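Phosphoribosylformylglycinamidine synthase 2 (Thermus thermophilus, PDB 3VIU) belongs to the PurM-like (AIR synthase-related) superfamily and binds adenosine-5'-diphosphate and a magnesium ion in its single chain of two repeated domain pairs. Local coordinates at residues E25-R28 with V29-L32; W38-C42 with A43-S47. One frame throughout, in Å; residues are numbered along the deposited sequence.

Contact 1 of 2, residues E25-R28 with V29-L32; sequences EPNR and VELL
Asn27 and Glu30 grip each other in both directions where the chain turns into helix 28-37, a compact worked example of how a helix start is sealed. Asn27 OD1 accepts from Glu30 N at 2.7 Å, and the bond is almost straight, 172° at the hydrogen, with the N-H arriving nearly along the C=O axis. The torsion makes this possible: with CG set between its own backbone N and carbonyl carbon (chi1 49°), the amide curls back over the first turn. In return Glu30 OE2 accepts a hydrogen bond from Asn27 N at 3.1 Å, on its anti side and 34° out of the carboxylate plane. Two backbone bonds then carry the turn onward, from Leu31 N to Asn27 O and from Leu32 N to Arg28 O.

The tight side is where Pro26 and Leu31 meet. Pro26 presses its CB against Glu30 CB at 3.5 Å, and its CG meets Leu31 CG at 4.1 Å, while Leu31 itself packs on helix 2-8. The other carboxylate oxygen, Glu30 OE1, makes a salt bridge to Arg24 and accepts from Glu354 N; Asn27 ND2 donates to Val352 O, so strand 350-356 fixes both side chains of the box.

Arg28 belongs to the looser, exposed side. Its chain runs out extended from CG to NE, and the guanidinium merely rests one face, near its rim, on Leu32 CD2, 4.0 Å from Arg28 NH2. Such reciprocal bonding between an N-cap asparagine and the glutamate three residues on is the classical capping box.

Contact 2 of 2, residues W38-C42 with A43-S47; sequences WSEHC and AYKNS. With ADP (adenosine-5'-diphosphate), chain B.
The backbone from Trp38 to Ser47 makes a single short helix, 40-43, and then breaks away from it. Ser39 is the N-cap; Ser39 O accepts from Ala43 N at 2.8 Å, nearly straight at 168°. One residue later Tyr44 N reaches Glu40 O at 2.9 Å, but the donor is tilted 32° from the carbonyl plane, and Tyr44 has left the helix with a positive phi of 56°.

Among the side chains, Glu40 ties the helix to the segment that follows. CG is anti to its backbone N and a bend at chi2 brings the carboxylate round to the departing chain, where OE1 accepts from Asn46 N at 2.8 Å through its syn lone pair; a weak second bond from the same N-H goes to OE2. A water donates to Glu40 OE1; its contact with Ser47 OG is doubtfully short. Lys45, bent at chi3, curls back until NZ gives a weak bond to Trp38 O at 2.7 Å, although its salt bridge is with Glu14 of helix 12-22. The indole of Trp38 packs on that same helix, and its NE1 donates to Ala359 O.

On the ligand side, the Tyr44 ring comes close to the adenine, CE2 standing 3.2 Å from ADP N7 in an oblique approach. Its CE1 lies 3.1 Å from His41 O, and the hydroxyl makes a weak hydrogen bond to Val524 N. Tyr44, at the exit of the short helix, thus contributes to the adenosine-5'-diphosphate pocket.

Contacts 1 and 2 stand in series within the N-terminal linker region: helix 28-37, capped in contact 1, is followed by the short helix 40-43 of contact 2. Their centres lie 19 Å apart and their nearest atoms about 7 Å, without touching. Contact 1 is centred about 36 Å from the centre of the chain, contact 2 about 20 Å. Only contact 2 holds a residue of the adenosine-5'-diphosphate pocket. Helix 12-22 borders both, Tyr15 meeting Glu25 in contact 1 and Glu14 meeting Lys45 in contact 2.

Contact 1 of 2, residues E25-R28 with V29-L32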
# COMPACT_ATOMS: atom_id res chain seq x y z
N GLU A 25 -34.63 -4.79 21.64
CA GLU A 25 -33.27 -5.06 22.11
C GLU A 25 -32.74 -6.34 21.48
O GLU A 25 -33.43 -7.35 21.41
CB GLU A 25 -33.24 -5.19 23.63
CG GLU A 25 -33.45 -3.88 24.36
CD GLU A 25 -33.31 -4.03 25.86
OE1 GLU A 25 -34.09 -4.81 26.45
OE2 GLU A 25 -32.41 -3.38 26.44
N PRO A 26 -31.48 -6.31 21.02
CA PRO A 26 -30.85 -7.47 20.40
C PRO A 26 -30.54 -8.55 21.43
O PRO A 26 -30.27 -8.23 22.58
CB PRO A 26 -29.58 -6.88 19.81
CG PRO A 26 -29.19 -5.90 20.87
CD PRO A 26 -30.51 -5.21 21.18
N ASN A 27 -30.59 -9.81 21.02
CA ASN A 27 -30.27 -10.89 21.94
C ASN A 27 -28.75 -10.90 22.08
O ASN A 27 -28.08 -10.02 21.53
CB ASN A 27 -30.77 -12.24 21.42
CG ASN A 27 -30.38 -12.50 19.98
OD1 ASN A 27 -29.28 -12.16 19.54
ND2 ASN A 27 -31.28 -13.12 19.23
N ARG A 28 -28.21 -11.87 22.80
CA ARG A 28 -26.76 -11.93 22.98
C ARG A 28 -26.01 -11.99 21.64
O ARG A 28 -25.10 -11.20 21.39
CB ARG A 28 -26.38 -13.15 23.83
CG ARG A 28 -24.89 -13.25 24.11
CD ARG A 28 -24.51 -14.60 24.70
NE ARG A 28 -23.07 -14.82 24.63
CZ ARG A 28 -22.16 -14.09 25.28
NH1 ARG A 28 -22.54 -13.09 26.06
NH2 ARG A 28 -20.87 -14.36 25.14
N VAL A 29 -26.40 -12.93 20.78
CA VAL A 29 -25.76 -13.08 19.47
C VAL A 29 -25.77 -11.78 18.67
O VAL A 29 -24.72 -11.31 18.22
CB VAL A 29 -26.44 -14.19 18.64
CG1 VAL A 29 -25.87 -14.21 17.23
CG2 VAL A 29 -26.24 -15.54 19.31
N GLU A 30 -26.95 -11.20 18.50
CA GLU A 30 -27.09 -9.96 17.75
C GLU A 30 -26.20 -8.86 18.34
O GLU A 30 -25.62 -8.06 17.60
CB GLU A 30 -28.56 -9.52 17.76
CG GLU A 30 -29.46 -10.44 16.93
CD GLU A 30 -30.94 -10.13 17.06
OE1 GLU A 30 -31.71 -10.56 16.17
OE2 GLU A 30 -31.33 -9.46 18.05
N LEU A 31 -26.08 -8.83 19.66
CA LEU A 31 -25.25 -7.83 20.31
C LEU A 31 -23.81 -8.03 19.86
O LEU A 31 -23.13 -7.07 19.47
CB LEU A 31 -25.34 -7.96 21.83
CG LEU A 31 -25.54 -6.66 22.63
CD1 LEU A 31 -25.32 -6.95 24.10
CD2 LEU A 31 -24.58 -5.58 22.17
N LEU A 32 -23.35 -9.27 19.90
CA LEU A 32 -21.99 -9.60 19.50
C LEU A 32 -21.74 -9.21 18.04
O LEU A 32 -20.63 -8.81 17.68
CB LEU A 32 -21.72 -11.09 19.73
CG LEU A 32 -20.99 -11.48 21.04
CD1 LEU A 32 -21.36 -10.53 22.16
CD2 LEU A 32 -21.35 -12.91 21.42

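Contact 2 of 2, residues W38-C42 with A43-S47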
# COMPACT_ATOMS: atom_id res chain seq x y z
N TRP A 38 -19.71 -2.66 14.15
CA TRP A 38 -19.67 -1.24 14.47
C TRP A 38 -18.33 -0.77 15.02
O TRP A 38 -18.18 0.39 15.39
CB TRP A 38 -20.80 -0.92 15.45
CG TRP A 38 -22.11 -0.69 14.76
CD1 TRP A 38 -22.51 -1.20 13.56
CD2 TRP A 38 -23.18 0.14 15.22
NE1 TRP A 38 -23.76 -0.74 13.24
CE2 TRP A 38 -24.20 0.08 14.25
CE3 TRP A 38 -23.39 0.92 16.37
CZ2 TRP A 38 -25.41 0.78 14.38
CZ3 TRP A 38 -24.59 1.61 16.50
CH2 TRP A 38 -25.58 1.54 15.51
N SER A 39 -17.35 -1.67 15.07
CA SER A 39 -16.02 -1.33 15.56
C SER A 39 -15.36 -0.47 14.48
O SER A 39 -15.72 -0.56 13.30
CB SER A 39 -15.19 -2.60 15.79
OG SER A 39 -14.85 -3.23 14.56
N GLU A 40 -14.39 0.37 14.86
CA GLU A 40 -13.75 1.23 13.87
C GLU A 40 -13.18 0.45 12.70
O GLU A 40 -13.22 0.91 11.56
CB GLU A 40 -12.63 2.06 14.51
CG GLU A 40 -12.10 3.16 13.59
CD GLU A 40 -13.03 4.36 13.50
OE1 GLU A 40 -12.95 5.12 12.51
OE2 GLU A 40 -13.84 4.56 14.44
N HIS A 41 -12.66 -0.74 12.97
CA HIS A 41 -12.06 -1.58 11.93
C HIS A 41 -13.02 -1.79 10.77
O HIS A 41 -12.65 -1.60 9.61
CB HIS A 41 -11.65 -2.94 12.50
CG HIS A 41 -10.93 -3.81 11.52
ND1 HIS A 41 -9.59 -3.66 11.23
CD2 HIS A 41 -11.38 -4.80 10.70
CE1 HIS A 41 -9.24 -4.52 10.29
NE2 HIS A 41 -10.31 -5.22 9.95
N CYS A 42 -14.25 -2.18 11.08
CA CYS A 42 -15.26 -2.44 10.05
C CYS A 42 -16.11 -1.24 9.65
O CYS A 42 -16.47 -1.10 8.48
CB CYS A 42 -16.20 -3.56 10.50
SG CYS A 42 -15.43 -5.18 10.69
N ALA A 43 -16.43 -0.38 10.60
CA ALA A 43 -17.30 0.76 10.32
C ALA A 43 -16.65 2.07 9.89
O ALA A 43 -17.32 2.90 9.27
CB ALA A 43 -18.21 1.01 11.52
N TYR A 44 -15.37 2.28 10.22
CA TYR A 44 -14.69 3.52 9.84
C TYR A 44 -15.47 4.72 10.37
O TYR A 44 -15.62 5.73 9.69
CB TYR A 44 -14.61 3.62 8.32
CG TYR A 44 -13.60 2.70 7.69
CD1 TYR A 44 -13.69 1.31 7.82
CD2 TYR A 44 -12.51 3.22 6.99
CE1 TYR A 44 -12.72 0.47 7.29
CE2 TYR A 44 -11.54 2.39 6.45
CZ TYR A 44 -11.64 1.02 6.60
OH TYR A 44 -10.65 0.23 6.09
N LYS A 45 -15.97 4.61 11.60
CA LYS A 45 -16.77 5.66 12.21
C LYS A 45 -16.17 7.06 12.28
O LYS A 45 -16.87 8.04 12.05
CB LYS A 45 -17.21 5.20 13.60
CG LYS A 45 -18.16 4.01 13.55
CD LYS A 45 -18.63 3.58 14.94
CE LYS A 45 -17.46 3.20 15.84
NZ LYS A 45 -17.90 2.53 17.09
N ASN A 46 -14.88 7.18 12.57
CA ASN A 46 -14.27 8.49 12.67
C ASN A 46 -13.60 9.00 11.40
O ASN A 46 -13.23 10.18 11.33
CB ASN A 46 -13.26 8.52 13.81
CG ASN A 46 -13.92 8.33 15.16
OD1 ASN A 46 -14.33 7.22 15.52
ND2 ASN A 46 -14.04 9.41 15.90
N SER A 47 -13.45 8.14 10.40
CA SER A 47 -12.79 8.52 9.16
C SER A 47 -13.69 8.76 7.96
O SER A 47 -13.32 9.52 7.07
CB SER A 47 -11.74 7.47 8.78
OG SER A 47 -12.35 6.22 8.49
PB ADP B . -11.80 -5.51 3.64
O1B ADP B . -12.25 -5.61 5.06
O2B ADP B . -10.19 -5.48 3.59
O3B ADP B . -12.39 -6.85 2.80
PA ADP B . -12.71 -2.97 4.04
O1A ADP B . -14.10 -3.13 4.56
O2A ADP B . -11.68 -3.05 5.28
O3A ADP B . -12.39 -4.15 2.94
O5' ADP B . -12.49 -1.53 3.31
C5' ADP B . -13.76 -0.83 3.23
C4' ADP B . -14.01 -0.18 1.84
O4' ADP B . -13.71 1.26 1.87
C3' ADP B . -13.13 -0.75 0.69
O3' ADP B . -13.87 -0.71 -0.54
C2' ADP B . -11.91 0.17 0.69
O2' ADP B . -11.25 0.18 -0.58
C1' ADP B . -12.50 1.53 1.08
N9 ADP B . -11.55 2.33 1.84
C8 ADP B . -11.21 2.17 3.16
N7 ADP B . -10.33 3.06 3.52
C5 ADP B . -10.04 3.85 2.47
C6 ADP B . -9.19 4.97 2.26
N6 ADP B . -8.41 5.46 3.29
N1 ADP B . -9.16 5.54 1.04
C2 ADP B . -9.91 5.08 0.02
N3 ADP B . -10.72 4.03 0.18
C4 ADP B . -10.82 3.40 1.37
O HOH W 1 -11.55 4.89 10.35
O HOH W 2 -9.71 -1.95 8.46